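Local structure of putative DsbA oxidoreductase SCO1869 (Streptomyces coelicolor A3, 3GL5) at residues S99-D102 / L103-L107; L109-R113 / G114-A118; D172-E175 / A176-G180; G197-P200 / A201-T205. The protein is of unproven function but, as a DsbA-like member of the thioredoxin superfamily, probably acts as an oxidoreductase. All blocks are in the same frame, centred on the assembly; numbering follows the deposited sequence.

Overall arrangement
All four contacts are local and follow one another in series, none nesting inside or crossing another. Interaction 1 forms the first turns of helix 101-111, and interaction 2 closes the tight loop that leads from the end of this helix into helix 116-128; these two touch, with centres about 13 Å apart. Both lie among the helices, whereas interaction 3 brings the end of helix 166-178 against strand 3-9 and comes within about 5 Å, nearest atoms, of each. Interaction 4, about 27 Å from interaction 1 between centres, joins strand 193-196, outermost in the thioredoxin sheet within this chain, to helix 201-213. Interactions 2, 3 and 4 also touch the second subunit.

Interaction 1 of 4, residues S99-D102 / L103-L107; sequences STFD and LHRLL
Arg-105 takes hold of Asp-102 side-on, its NE and NH2 both donating to the single oxygen OD1. Both belong to the salt bridge, Arg-105 NE standing 2.9 Å and Arg-105 NH2 2.8 Å from Asp-102 OD1. OD1 lies at the edge of the guanidinium, near its plane, while the carboxylate is turned almost perpendicular, the two planes 83° apart; NE meets OD1 nearly along its C-O bond and NH2 comes from above the carboxylate plane. Phe-101, its CG anti to the backbone N (chi1 -180°), offers a ring face to the aliphatic part of the same arginine in a CH-pi contact, Arg-105 CG lying 4.2 Å from the centroid of the Phe-101 ring. These are i to i+3 and i to i+4 contacts in the first turns of helix 101-111, where Thr-100 is the N-cap residue and its O accepts from His-104 N at 2.9 Å. A leucine in place of Arg-105 would probably leave the Asp-102 carboxylate without its charged mate and the carbonyls of Ala-164 and Val-158 without their NH1 donor. Thr-100 OG1 sits at the edge of the His-104 ring, 3.3 Å from His-104 CD2, and Asp-10 OD1 is hydrogen-bonded to both OG1 and His-104 NE2.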
ATOM      1  N   SER A  99      12.738  -9.423 -21.566  1.00 31.19           N
ATOM      2  CA  SER A  99      12.485  -8.206 -20.821  1.00 31.08           C
ATOM      3  C   SER A  99      11.148  -8.303 -20.045  1.00 29.63           C
ATOM      4  O   SER A  99      10.171  -8.864 -20.566  1.00 28.68           O
ATOM      5  CB  SER A  99      12.459  -7.035 -21.813  1.00 31.50           C
ATOM      6  OG  SER A  99      11.695  -5.954 -21.276  1.00 37.26           O
ATOM      7  N   THR A 100      11.087  -7.765 -18.819  1.00 27.97           N
ATOM      8  CA  THR A 100       9.829  -7.836 -18.001  1.00 27.25           C
ATOM      9  C   THR A 100       9.226  -6.454 -17.694  1.00 27.13           C
ATOM     10  O   THR A 100       8.309  -6.323 -16.888  1.00 26.21           O
ATOM     11  CB  THR A 100      10.058  -8.554 -16.662  1.00 27.16           C
ATOM     12  OG1 THR A 100      11.143  -7.910 -15.959  1.00 26.38           O
ATOM     13  CG2 THR A 100      10.402 -10.009 -16.907  1.00 26.89           C
ATOM     14  N   PHE A 101       9.754  -5.425 -18.338  1.00 26.46           N
ATOM     15  CA  PHE A 101       9.395  -4.087 -17.998  1.00 28.17           C
ATOM     16  C   PHE A 101       7.883  -3.881 -18.068  1.00 28.15           C
ATOM     17  O   PHE A 101       7.276  -3.376 -17.124  1.00 27.83           O
ATOM     18  CB  PHE A 101      10.118  -3.055 -18.888  1.00 26.82           C
ATOM     19  CG  PHE A 101       9.762  -1.624 -18.542  1.00 29.04           C
ATOM     20  CD1 PHE A 101      10.014  -1.114 -17.262  1.00 25.80           C
ATOM     21  CD2 PHE A 101       9.161  -0.789 -19.479  1.00 27.60           C
ATOM     22  CE1 PHE A 101       9.675   0.207 -16.935  1.00 24.91           C
ATOM     23  CE2 PHE A 101       8.853   0.569 -19.145  1.00 27.33           C
ATOM     24  CZ  PHE A 101       9.099   1.038 -17.872  1.00 24.54           C
ATOM     25  N   ASP A 102       7.304  -4.252 -19.205  1.00 29.02           N
ATOM     26  CA  ASP A 102       5.868  -4.140 -19.454  1.00 30.00           C
ATOM     27  C   ASP A 102       5.024  -5.037 -18.542  1.00 30.21           C
ATOM     28  O   ASP A 102       3.916  -4.643 -18.100  1.00 29.52           O
ATOM     29  CB  ASP A 102       5.575  -4.417 -20.932  1.00 30.89           C
ATOM     30  CG  ASP A 102       6.063  -3.273 -21.825  1.00 34.26           C
ATOM     31  OD1 ASP A 102       6.127  -2.140 -21.305  1.00 36.06           O
ATOM     32  OD2 ASP A 102       6.408  -3.489 -23.010  1.00 39.09           O
ATOM     33  N   LEU A 103       5.549  -6.221 -18.235  1.00 29.07           N
ATOM     34  CA  LEU A 103       4.880  -7.068 -17.268  1.00 29.51           C
ATOM     35  C   LEU A 103       4.769  -6.327 -15.940  1.00 28.59           C
ATOM     36  O   LEU A 103       3.728  -6.317 -15.306  1.00 29.55           O
ATOM     37  CB  LEU A 103       5.658  -8.383 -17.102  1.00 30.70           C
ATOM     38  CG  LEU A 103       5.421  -9.497 -18.130  1.00 31.49           C
ATOM     39  CD1 LEU A 103       5.960  -9.110 -19.497  1.00 33.92           C
ATOM     40  CD2 LEU A 103       6.109 -10.744 -17.664  1.00 36.45           C
ATOM     41  N   HIS A 104       5.850  -5.688 -15.519  1.00 27.75           N
ATOM     42  CA  HIS A 104       5.832  -4.972 -14.271  1.00 26.95           C
ATOM     43  C   HIS A 104       4.872  -3.782 -14.271  1.00 26.24           C
ATOM     44  O   HIS A 104       4.220  -3.533 -13.255  1.00 26.84           O
ATOM     45  CB  HIS A 104       7.247  -4.569 -13.836  1.00 26.95           C
ATOM     46  CG  HIS A 104       8.054  -5.725 -13.316  1.00 28.24           C
ATOM     47  ND1 HIS A 104       7.805  -6.309 -12.092  1.00 26.35           N
ATOM     48  CD2 HIS A 104       9.085  -6.423 -13.867  1.00 27.15           C
ATOM     49  CE1 HIS A 104       8.665  -7.297 -11.889  1.00 30.09           C
ATOM     50  NE2 HIS A 104       9.460  -7.378 -12.943  1.00 29.25           N
ATOM     51  N   ARG A 105       4.797  -3.061 -15.383  1.00 25.36           N
ATOM     52  CA  ARG A 105       3.827  -1.956 -15.519  1.00 25.68           C
ATOM     53  C   ARG A 105       2.401  -2.472 -15.356  1.00 25.14           C
ATOM     54  O   ARG A 105       1.592  -1.874 -14.613  1.00 23.13           O
ATOM     55  CB  ARG A 105       3.997  -1.221 -16.853  1.00 25.80           C
ATOM     56  CG  ARG A 105       5.379  -0.551 -16.963  1.00 25.26           C
ATOM     57  CD  ARG A 105       5.447   0.480 -18.071  1.00 27.82           C
ATOM     58  NE  ARG A 105       5.180  -0.094 -19.406  1.00 28.51           N
ATOM     59  CZ  ARG A 105       4.065   0.109 -20.119  1.00 26.56           C
ATOM     60  NH1 ARG A 105       3.058   0.856 -19.656  1.00 27.23           N
ATOM     61  NH2 ARG A 105       3.954  -0.429 -21.310  1.00 24.00           N
ATOM     62  N   LEU A 106       2.128  -3.619 -15.978  1.00 24.73           N
ATOM     63  CA  LEU A 106       0.826  -4.279 -15.837  1.00 25.47           C
ATOM     64  C   LEU A 106       0.580  -4.812 -14.443  1.00 26.13           C
ATOM     65  O   LEU A 106      -0.573  -4.832 -14.006  1.00 27.22           O
ATOM     66  CB  LEU A 106       0.632  -5.400 -16.858  1.00 26.12           C
ATOM     67  CG  LEU A 106       0.367  -4.994 -18.308  1.00 25.14           C
ATOM     68  CD1 LEU A 106       0.274  -6.311 -19.087  1.00 27.20           C
ATOM     69  CD2 LEU A 106      -0.917  -4.147 -18.501  1.00 25.49           C
ATOM     70  N   LEU A 107       1.641  -5.243 -13.729  1.00 25.92           N
ATOM     71  CA  LEU A 107       1.466  -5.626 -12.331  1.00 25.60           C
ATOM     72  C   LEU A 107       0.992  -4.427 -11.487  1.00 25.96           C
ATOM     73  O   LEU A 107       0.252  -4.604 -10.524  1.00 25.53           O
ATOM     74  CB  LEU A 107       2.722  -6.259 -11.734  1.00 24.40           C
ATOM     75  CG  LEU A 107       3.007  -7.680 -12.262  1.00 24.69           C
ATOM     76  CD1 LEU A 107       4.465  -8.098 -11.992  1.00 25.19           C
ATOM     77  CD2 LEU A 107       2.056  -8.718 -11.615  1.00 23.48           C
TER

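Interaction 2 of 4, residues L109-R113 / G114-A118; sequences LAKER and GRHEA
The tight link between helix 101-111 and helix 116-128 is closed by Ala-110 and Arg-115, the N-cap residue of the second helix. Arg-115 N donates to Ala-110 O at 2.8 Å, with an N-H...O angle of 153°. That oxygen also accepts from Arg-113 N, and the two donors reach it from opposite faces of the carbonyl plane, so one carbonyl at the end of the first helix ties down both sides of the turn. A weak bond of 3.5 Å from Gly-114 N to Lys-111 O adds to this. Gly-114 takes a positive phi (57°), a backbone shape that glycine adopts readily, and here the chain turns from one helix into the next within the DsbA-like helical region. The His-116 ring then runs beside the lysine chain of Lys-111: a chi1 of -162° swings it away from its own backbone N and against the base of the lysine, with His-116 ND1 3.3 Å from Lys-111 CB. With a glycine here instead of His-116, the Lys-111 methylenes would probably lose their neighbour and that chain would be freer to turn. On the far side of the turn, Arg-115 CG packs 3.1 Å from Arg-113 O. The guanidinium of Arg-113 has Leu-109 CD1 over one face, forms a salt bridge through NE to Glu-154, and packs on Arg-113 of the second subunit.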
ATOM      1  N   LEU A 109      -0.799  -1.751 -12.762  1.00 28.32           N
ATOM      2  CA  LEU A 109      -2.250  -1.760 -13.084  1.00 30.22           C
ATOM      3  C   LEU A 109      -3.056  -2.683 -12.155  1.00 31.88           C
ATOM      4  O   LEU A 109      -3.974  -2.231 -11.440  1.00 32.02           O
ATOM      5  CB  LEU A 109      -2.497  -2.119 -14.551  1.00 29.40           C
ATOM      6  CG  LEU A 109      -3.965  -2.324 -14.977  1.00 28.84           C
ATOM      7  CD1 LEU A 109      -4.878  -1.137 -14.557  1.00 29.97           C
ATOM      8  CD2 LEU A 109      -4.034  -2.525 -16.472  1.00 24.47           C
ATOM      9  N   ALA A 110      -2.683  -3.963 -12.125  1.00 33.02           N
ATOM     10  CA  ALA A 110      -3.249  -4.918 -11.157  1.00 33.87           C
ATOM     11  C   ALA A 110      -3.211  -4.463  -9.687  1.00 34.83           C
ATOM     12  O   ALA A 110      -4.174  -4.659  -8.958  1.00 35.02           O
ATOM     13  CB  ALA A 110      -2.560  -6.316 -11.296  1.00 33.36           C
ATOM     14  N   LYS A 111      -2.103  -3.880  -9.229  1.00 36.41           N
ATOM     15  CA  LYS A 111      -1.968  -3.558  -7.793  1.00 37.76           C
ATOM     16  C   LYS A 111      -3.036  -2.518  -7.445  1.00 38.86           C
ATOM     17  O   LYS A 111      -3.614  -2.493  -6.317  1.00 39.29           O
ATOM     18  CB  LYS A 111      -0.560  -3.025  -7.507  1.00 38.29           C
ATOM     19  CG  LYS A 111      -0.334  -2.463  -6.093  1.00 38.64           C
ATOM     20  CD  LYS A 111       0.836  -1.474  -6.071  1.00 38.12           C
ATOM     21  CE  LYS A 111       1.709  -1.723  -4.845  1.00 39.52           C
ATOM     22  NZ  LYS A 111       2.474  -0.517  -4.394  1.00 38.97           N
ATOM     23  N   GLU A 112      -3.312  -1.704  -8.462  1.00 39.04           N
ATOM     24  CA  GLU A 112      -4.306  -0.656  -8.424  1.00 39.41           C
ATOM     25  C   GLU A 112      -5.638  -1.099  -9.055  1.00 39.50           C
ATOM     26  O   GLU A 112      -6.451  -0.272  -9.484  1.00 41.13           O
ATOM     27  CB  GLU A 112      -3.764   0.579  -9.122  1.00 38.77           C
ATOM     28  CG  GLU A 112      -4.278   1.820  -8.568  1.00 39.04           C
ATOM     29  CD  GLU A 112      -4.438   2.855  -9.638  1.00 38.84           C
ATOM     30  OE1 GLU A 112      -3.396   3.285 -10.164  1.00 33.87           O
ATOM     31  OE2 GLU A 112      -5.611   3.213  -9.943  1.00 37.83           O
ATOM     32  N   ARG A 113      -5.864  -2.402  -9.109  1.00 38.73           N
ATOM     33  CA  ARG A 113      -7.206  -2.927  -9.292  1.00 37.30           C
ATOM     34  C   ARG A 113      -7.414  -4.014  -8.249  1.00 37.63           C
ATOM     35  O   ARG A 113      -8.261  -4.875  -8.438  1.00 38.13           O
ATOM     36  CB  ARG A 113      -7.419  -3.516 -10.682  1.00 36.64           C
ATOM     37  CG  ARG A 113      -7.458  -2.538 -11.804  1.00 35.89           C
ATOM     38  CD  ARG A 113      -8.713  -1.616 -11.764  1.00 33.86           C
ATOM     39  NE  ARG A 113      -8.542  -0.595 -12.771  1.00 32.66           N
ATOM     40  CZ  ARG A 113      -8.003   0.600 -12.547  1.00 32.02           C
ATOM     41  NH1 ARG A 113      -7.620   0.968 -11.328  1.00 30.75           N
ATOM     42  NH2 ARG A 113      -7.855   1.440 -13.560  1.00 32.69           N
ATOM     43  N   GLY A 114      -6.629  -3.981  -7.167  1.00 37.54           N
ATOM     44  CA  GLY A 114      -6.664  -4.993  -6.107  1.00 37.23           C
ATOM     45  C   GLY A 114      -6.414  -6.432  -6.557  1.00 37.44           C
ATOM     46  O   GLY A 114      -6.763  -7.386  -5.832  1.00 37.73           O
ATOM     47  N   ARG A 115      -5.828  -6.604  -7.742  1.00 36.87           N
ATOM     48  CA  ARG A 115      -5.629  -7.938  -8.323  1.00 36.51           C
ATOM     49  C   ARG A 115      -4.149  -8.291  -8.421  1.00 35.78           C
ATOM     50  O   ARG A 115      -3.766  -9.114  -9.244  1.00 35.91           O
ATOM     51  CB  ARG A 115      -6.314  -8.051  -9.701  1.00 36.36           C
ATOM     52  CG  ARG A 115      -7.834  -7.687  -9.714  1.00 39.84           C
ATOM     53  CD  ARG A 115      -8.834  -8.869  -9.881  1.00 43.40           C
ATOM     54  NE  ARG A 115      -9.994  -8.454 -10.708  1.00 47.83           N
ATOM     55  CZ  ARG A 115     -11.242  -8.960 -10.684  1.00 48.83           C
ATOM     56  NH1 ARG A 115     -11.590  -9.951  -9.864  1.00 49.23           N
ATOM     57  NH2 ARG A 115     -12.170  -8.456 -11.499  1.00 49.16           N
ATOM     58  N   HIS A 116      -3.321  -7.677  -7.579  1.00 34.90           N
ATOM     59  CA  HIS A 116      -1.881  -7.804  -7.730  1.00 34.42           C
ATOM     60  C   HIS A 116      -1.419  -9.293  -7.692  1.00 34.63           C
ATOM     61  O   HIS A 116      -0.744  -9.754  -8.626  1.00 34.20           O
ATOM     62  CB  HIS A 116      -1.126  -6.954  -6.709  1.00 33.41           C
ATOM     63  CG  HIS A 116       0.312  -6.706  -7.072  1.00 33.15           C
ATOM     64  ND1 HIS A 116       1.055  -5.684  -6.517  1.00 31.99           N
ATOM     65  CD2 HIS A 116       1.151  -7.370  -7.909  1.00 32.31           C
ATOM     66  CE1 HIS A 116       2.277  -5.703  -7.029  1.00 32.61           C
ATOM     67  NE2 HIS A 116       2.369  -6.729  -7.859  1.00 32.38           N
ATOM     68  N   GLU A 117      -1.850 -10.033  -6.670  1.00 34.10           N
ATOM     69  CA  GLU A 117      -1.389 -11.396  -6.502  1.00 34.92           C
ATOM     70  C   GLU A 117      -1.886 -12.358  -7.592  1.00 33.77           C
ATOM     71  O   GLU A 117      -1.126 -13.233  -8.047  1.00 32.71           O
ATOM     72  CB  GLU A 117      -1.639 -11.920  -5.087  1.00 35.07           C
ATOM     73  CG  GLU A 117      -0.641 -13.029  -4.786  1.00 40.61           C
ATOM     74  CD  GLU A 117      -0.453 -13.302  -3.315  1.00 46.85           C
ATOM     75  OE1 GLU A 117      -0.687 -12.378  -2.486  1.00 49.25           O
ATOM     76  OE2 GLU A 117      -0.052 -14.448  -2.993  1.00 46.41           O
ATOM     77  N   ALA A 118      -3.123 -12.130  -8.057  1.00 32.14           N
ATOM     78  CA  ALA A 118      -3.683 -12.870  -9.194  1.00 30.55           C
ATOM     79  C   ALA A 118      -2.894 -12.659 -10.479  1.00 29.90           C
ATOM     80  O   ALA A 118      -2.645 -13.607 -11.222  1.00 31.62           O
ATOM     81  CB  ALA A 118      -5.191 -12.551  -9.403  1.00 29.91           C
TER

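Interaction 3 of 4, residues D172-E175 / A176-G180; sequences DERE and AAQLG
A chi1 of 176° directs Arg-174 CG opposite its own amide nitrogen, and the arginine then bends at chi3 (82°), whereas Gln-178, one turn on, runs extended beyond its CG. The two side chains therefore extend together from the helix, with Gln-178 NE2 3.6 Å from Arg-174 CG. Their polar ends are joined through a water that lies at the guanidinium edge: it accepts from Arg-174 NE at 2.9 Å and donates to Gln-178 OE1 at 2.7 Å. A weak, longer bond runs from the same water to Glu-175 OE1. The backbone of these last turns of helix 166-178 is held by regular i to i+4 bonds, ending with Leu-179 N to Glu-175 O at 2.8 Å, and Gly-180, at positive phi, closes the helix in a Schellman motif. Leu-179 folds its side chain back over the carbonyl of Glu-175, its CG 3.3 Å from Glu-175 O. Farther out, Ala-176 and Leu-179 pack on Trp-8 of strand 3-9, and Glu-175 OE2 has a salt bridge to Arg-191. His-2 of the second subunit gives its backbone N to both Glu-175 OE2 and Gln-178 OE1, which brings this helix end into the dimer interface.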
ATOM      1  N   ASP A 172       9.730   1.417  -7.223  1.00 25.05           N
ATOM      2  CA  ASP A 172       9.954   0.152  -6.524  1.00 23.87           C
ATOM      3  C   ASP A 172      11.422  -0.245  -6.693  1.00 24.36           C
ATOM      4  O   ASP A 172      12.094  -0.677  -5.747  1.00 24.42           O
ATOM      5  CB  ASP A 172       9.076  -0.931  -7.151  1.00 24.18           C
ATOM      6  CG  ASP A 172       7.665  -0.995  -6.553  1.00 23.98           C
ATOM      7  OD1 ASP A 172       7.308  -0.208  -5.659  1.00 23.26           O
ATOM      8  OD2 ASP A 172       6.909  -1.870  -6.981  1.00 25.25           O
ATOM      9  N   GLU A 173      11.940  -0.079  -7.906  1.00 24.44           N
ATOM     10  CA  GLU A 173      13.327  -0.493  -8.161  1.00 24.26           C
ATOM     11  C   GLU A 173      14.288   0.386  -7.390  1.00 23.08           C
ATOM     12  O   GLU A 173      15.237  -0.082  -6.834  1.00 24.05           O
ATOM     13  CB  GLU A 173      13.647  -0.470  -9.662  1.00 22.11           C
ATOM     14  CG  GLU A 173      12.895  -1.536 -10.374  1.00 22.89           C
ATOM     15  CD  GLU A 173      12.939  -1.420 -11.910  1.00 26.26           C
ATOM     16  OE1 GLU A 173      13.299  -0.339 -12.453  1.00 26.91           O
ATOM     17  OE2 GLU A 173      12.633  -2.437 -12.576  1.00 27.75           O
ATOM     18  N   ARG A 174      14.015   1.668  -7.385  1.00 24.36           N
ATOM     19  CA  ARG A 174      14.777   2.631  -6.602  1.00 25.90           C
ATOM     20  C   ARG A 174      14.846   2.235  -5.115  1.00 25.54           C
ATOM     21  O   ARG A 174      15.915   2.172  -4.528  1.00 25.80           O
ATOM     22  CB  ARG A 174      14.177   4.026  -6.783  1.00 24.53           C
ATOM     23  CG  ARG A 174      14.835   5.064  -5.947  1.00 27.06           C
ATOM     24  CD  ARG A 174      14.135   6.364  -6.063  1.00 32.28           C
ATOM     25  NE  ARG A 174      12.943   6.489  -5.207  1.00 38.54           N
ATOM     26  CZ  ARG A 174      11.718   6.818  -5.642  1.00 38.20           C
ATOM     27  NH1 ARG A 174      11.498   7.030  -6.931  1.00 36.88           N
ATOM     28  NH2 ARG A 174      10.710   6.957  -4.781  1.00 39.33           N
ATOM     29  N   GLU A 175      13.684   1.976  -4.518  1.00 26.56           N
ATOM     30  CA  GLU A 175      13.554   1.556  -3.100  1.00 25.28           C
ATOM     31  C   GLU A 175      14.391   0.283  -2.771  1.00 25.16           C
ATOM     32  O   GLU A 175      15.113   0.240  -1.759  1.00 24.12           O
ATOM     33  CB  GLU A 175      12.064   1.356  -2.823  1.00 25.63           C
ATOM     34  CG  GLU A 175      11.680   1.048  -1.404  1.00 28.05           C
ATOM     35  CD  GLU A 175      11.553   2.289  -0.565  1.00 32.40           C
ATOM     36  OE1 GLU A 175      10.888   3.252  -1.024  1.00 35.34           O
ATOM     37  OE2 GLU A 175      12.110   2.296   0.554  1.00 32.21           O
ATOM     38  N   ALA A 176      14.356  -0.712  -3.659  1.00 25.46           N
ATOM     39  CA  ALA A 176      15.164  -1.933  -3.511  1.00 26.10           C
ATOM     40  C   ALA A 176      16.656  -1.605  -3.495  1.00 27.02           C
ATOM     41  O   ALA A 176      17.431  -2.132  -2.677  1.00 27.07           O
ATOM     42  CB  ALA A 176      14.870  -2.882  -4.668  1.00 26.85           C
ATOM     43  N   ALA A 177      17.060  -0.756  -4.436  1.00 26.81           N
ATOM     44  CA  ALA A 177      18.447  -0.302  -4.515  1.00 27.13           C
ATOM     45  C   ALA A 177      18.837   0.449  -3.220  1.00 26.81           C
ATOM     46  O   ALA A 177      19.892   0.199  -2.658  1.00 26.49           O
ATOM     47  CB  ALA A 177      18.703   0.564  -5.815  1.00 26.44           C
ATOM     48  N   GLN A 178      17.957   1.308  -2.712  1.00 27.26           N
ATOM     49  CA  GLN A 178      18.223   2.001  -1.445  1.00 27.20           C
ATOM     50  C   GLN A 178      18.308   1.035  -0.269  1.00 27.66           C
ATOM     51  O   GLN A 178      19.084   1.264   0.661  1.00 28.71           O
ATOM     52  CB  GLN A 178      17.138   3.046  -1.165  1.00 27.72           C
ATOM     53  CG  GLN A 178      17.351   4.350  -1.916  1.00 29.77           C
ATOM     54  CD  GLN A 178      16.131   5.243  -1.939  1.00 30.38           C
ATOM     55  OE1 GLN A 178      15.197   5.039  -1.179  1.00 35.02           O
ATOM     56  NE2 GLN A 178      16.139   6.257  -2.811  1.00 29.79           N
ATOM     57  N   LEU A 179      17.501  -0.027  -0.283  1.00 26.69           N
ATOM     58  CA  LEU A 179      17.529  -0.998   0.798  1.00 26.16           C
ATOM     59  C   LEU A 179      18.676  -1.992   0.706  1.00 27.11           C
ATOM     60  O   LEU A 179      18.748  -2.881   1.537  1.00 28.49           O
ATOM     61  CB  LEU A 179      16.203  -1.731   0.916  1.00 24.76           C
ATOM     62  CG  LEU A 179      15.122  -0.790   1.402  1.00 23.20           C
ATOM     63  CD1 LEU A 179      13.789  -1.453   1.294  1.00 22.13           C
ATOM     64  CD2 LEU A 179      15.428  -0.338   2.857  1.00 21.40           C
ATOM     65  N   GLY A 180      19.546  -1.845  -0.294  1.00 27.20           N
ATOM     66  CA  GLY A 180      20.730  -2.681  -0.437  1.00 27.37           C
ATOM     67  C   GLY A 180      20.612  -3.953  -1.277  1.00 27.70           C
ATOM     68  O   GLY A 180      21.618  -4.636  -1.474  1.00 28.52           O
TER
HETATM   69  O   HOH W   1      12.903   5.730  -2.404  1.00 49.14           O

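Interaction 4 of 4, residues G197-P200 / A201-T205; sequences GAQP and AEVFT
Gln-199 sets its CB over one face of the Phe-204 ring, offset toward the rim, in a CH-pi contact 4.1 Å from the centroid of that ring. Gln-199 O stands 3.3 Å from Phe-204 CE2, while Pro-200 O and Gly-197 O approach the ring obliquely. Beyond CB the glutamine bends at chi2 (-94°) and passes slantwise across Val-203, its OE1 directed at the valine methyls. Pro-200 instead runs beside Val-203, with Pro-200 CG 4.0 Å from Val-203 CG2. Val-203 has a second conformer, so these methyl contacts are less certain. Pro-200 is the N-cap residue of helix 201-213, and its O accepts from Phe-204 N at 3.2 Å, an almost straight bond of 169° that opens the first turn. Before it, the loop from strand 193-196 tightens into an inverse gamma turn centred on Ala-198. The Phe-204 ring also meets that of Phe-187 in the central thioredoxin sheet and touches Ala-26 of helix 14-28, while Val-203 packs on Ile-221 of the second subunit. The helix start thus combines one backbone bond with a CH-pi and apolar contacts, and Gln-199 NE2 makes weak bonds to Ser-196 O and to Asp-222 OD1 of the second subunit.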
ATOM      1  N   GLY A 197      16.912 -14.352  -1.115  1.00 28.01           N
ATOM      2  CA  GLY A 197      16.854 -15.694  -1.680  1.00 27.95           C
ATOM      3  C   GLY A 197      15.664 -16.544  -1.254  1.00 28.07           C
ATOM      4  O   GLY A 197      14.918 -16.195  -0.310  1.00 26.38           O
ATOM      5  N   ALA A 198      15.480 -17.652  -1.977  1.00 28.45           N
ATOM      6  CA  ALA A 198      14.440 -18.651  -1.683  1.00 29.55           C
ATOM      7  C   ALA A 198      14.838 -19.554  -0.500  1.00 30.42           C
ATOM      8  O   ALA A 198      15.159 -20.736  -0.639  1.00 30.64           O
ATOM      9  CB  ALA A 198      14.108 -19.485  -2.921  1.00 28.98           C
ATOM     10  N   GLN A 199      14.774 -18.969   0.677  1.00 31.42           N
ATOM     11  CA  GLN A 199      15.087 -19.630   1.926  1.00 31.93           C
ATOM     12  C   GLN A 199      14.067 -20.766   2.273  1.00 32.30           C
ATOM     13  O   GLN A 199      12.926 -20.773   1.749  1.00 32.46           O
ATOM     14  CB  GLN A 199      15.082 -18.542   2.994  1.00 31.60           C
ATOM     15  CG  GLN A 199      16.100 -17.423   2.742  1.00 33.09           C
ATOM     16  CD  GLN A 199      17.433 -17.669   3.468  1.00 37.87           C
ATOM     17  OE1 GLN A 199      17.447 -17.945   4.669  1.00 36.86           O
ATOM     18  NE2 GLN A 199      18.554 -17.565   2.738  1.00 37.89           N
ATOM     19  N   PRO A 200      14.477 -21.729   3.134  1.00 32.04           N
ATOM     20  CA  PRO A 200      13.557 -22.722   3.722  1.00 32.15           C
ATOM     21  C   PRO A 200      12.395 -22.035   4.420  1.00 32.55           C
ATOM     22  O   PRO A 200      12.570 -20.968   5.012  1.00 33.67           O
ATOM     23  CB  PRO A 200      14.424 -23.445   4.787  1.00 32.38           C
ATOM     24  CG  PRO A 200      15.869 -23.249   4.345  1.00 31.45           C
ATOM     25  CD  PRO A 200      15.903 -22.020   3.427  1.00 32.56           C
ATOM     26  N   ALA A 201      11.213 -22.624   4.387  1.00 32.49           N
ATOM     27  CA  ALA A 201      10.102 -21.980   5.075  1.00 33.26           C
ATOM     28  C   ALA A 201      10.470 -21.731   6.534  1.00 33.56           C
ATOM     29  O   ALA A 201       9.942 -20.787   7.151  1.00 33.92           O
ATOM     30  CB  ALA A 201       8.782 -22.791   4.936  1.00 32.99           C
ATOM     31  N   GLU A 202      11.394 -22.564   7.043  1.00 33.86           N
ATOM     32  CA  GLU A 202      11.981 -22.484   8.405  1.00 34.45           C
ATOM     33  C   GLU A 202      12.603 -21.157   8.725  1.00 33.47           C
ATOM     34  O   GLU A 202      12.317 -20.580   9.786  1.00 34.60           O
ATOM     35  CB  GLU A 202      13.082 -23.551   8.655  1.00 34.48           C
ATOM     36  CG  GLU A 202      12.599 -24.967   8.588  1.00 38.84           C
ATOM     37  CD  GLU A 202      11.108 -25.061   8.897  1.00 43.45           C
ATOM     38  OE1 GLU A 202      10.658 -24.473   9.914  1.00 44.46           O
ATOM     39  OE2 GLU A 202      10.385 -25.704   8.102  1.00 46.28           O
ATOM     40  N   VAL A 203      13.490 -20.710   7.842  0.50 32.81           N
ATOM     41  CA  VAL A 203      14.100 -19.411   7.988  0.50 31.98           C
ATOM     42  C   VAL A 203      12.996 -18.343   7.926  0.50 31.76           C
ATOM     43  O   VAL A 203      12.905 -17.508   8.838  0.50 31.75           O
ATOM     44  CB  VAL A 203      15.206 -19.174   6.952  0.50 32.00           C
ATOM     45  CG1 VAL A 203      15.893 -17.867   7.225  0.50 30.93           C
ATOM     46  CG2 VAL A 203      16.229 -20.315   7.016  0.50 32.44           C
ATOM     47  N   PHE A 204      12.129 -18.412   6.906  1.00 30.50           N
ATOM     48  CA  PHE A 204      11.030 -17.435   6.788  1.00 29.88           C
ATOM     49  C   PHE A 204      10.204 -17.346   8.081  1.00 30.21           C
ATOM     50  O   PHE A 204       9.947 -16.268   8.604  1.00 30.04           O
ATOM     51  CB  PHE A 204      10.134 -17.753   5.609  1.00 28.91           C
ATOM     52  CG  PHE A 204      10.723 -17.387   4.300  1.00 27.68           C
ATOM     53  CD1 PHE A 204      11.298 -16.131   4.110  1.00 29.62           C
ATOM     54  CD2 PHE A 204      10.722 -18.288   3.260  1.00 26.93           C
ATOM     55  CE1 PHE A 204      11.843 -15.774   2.880  1.00 29.36           C
ATOM     56  CE2 PHE A 204      11.282 -17.956   2.023  1.00 28.45           C
ATOM     57  CZ  PHE A 204      11.827 -16.692   1.832  1.00 28.02           C
ATOM     58  N   THR A 205       9.830 -18.506   8.611  1.00 30.72           N
ATOM     59  CA  THR A 205       9.131 -18.583   9.879  1.00 31.21           C
ATOM     60  C   THR A 205       9.890 -17.837  10.979  1.00 31.44           C
ATOM     61  O   THR A 205       9.323 -16.966  11.650  1.00 30.92           O
ATOM     62  CB  THR A 205       8.825 -20.076  10.205  1.00 31.45           C
ATOM     63  OG1 THR A 205       7.594 -20.417   9.556  1.00 33.66           O
ATOM     64  CG2 THR A 205       8.696 -20.339  11.703  1.00 30.06           C
TER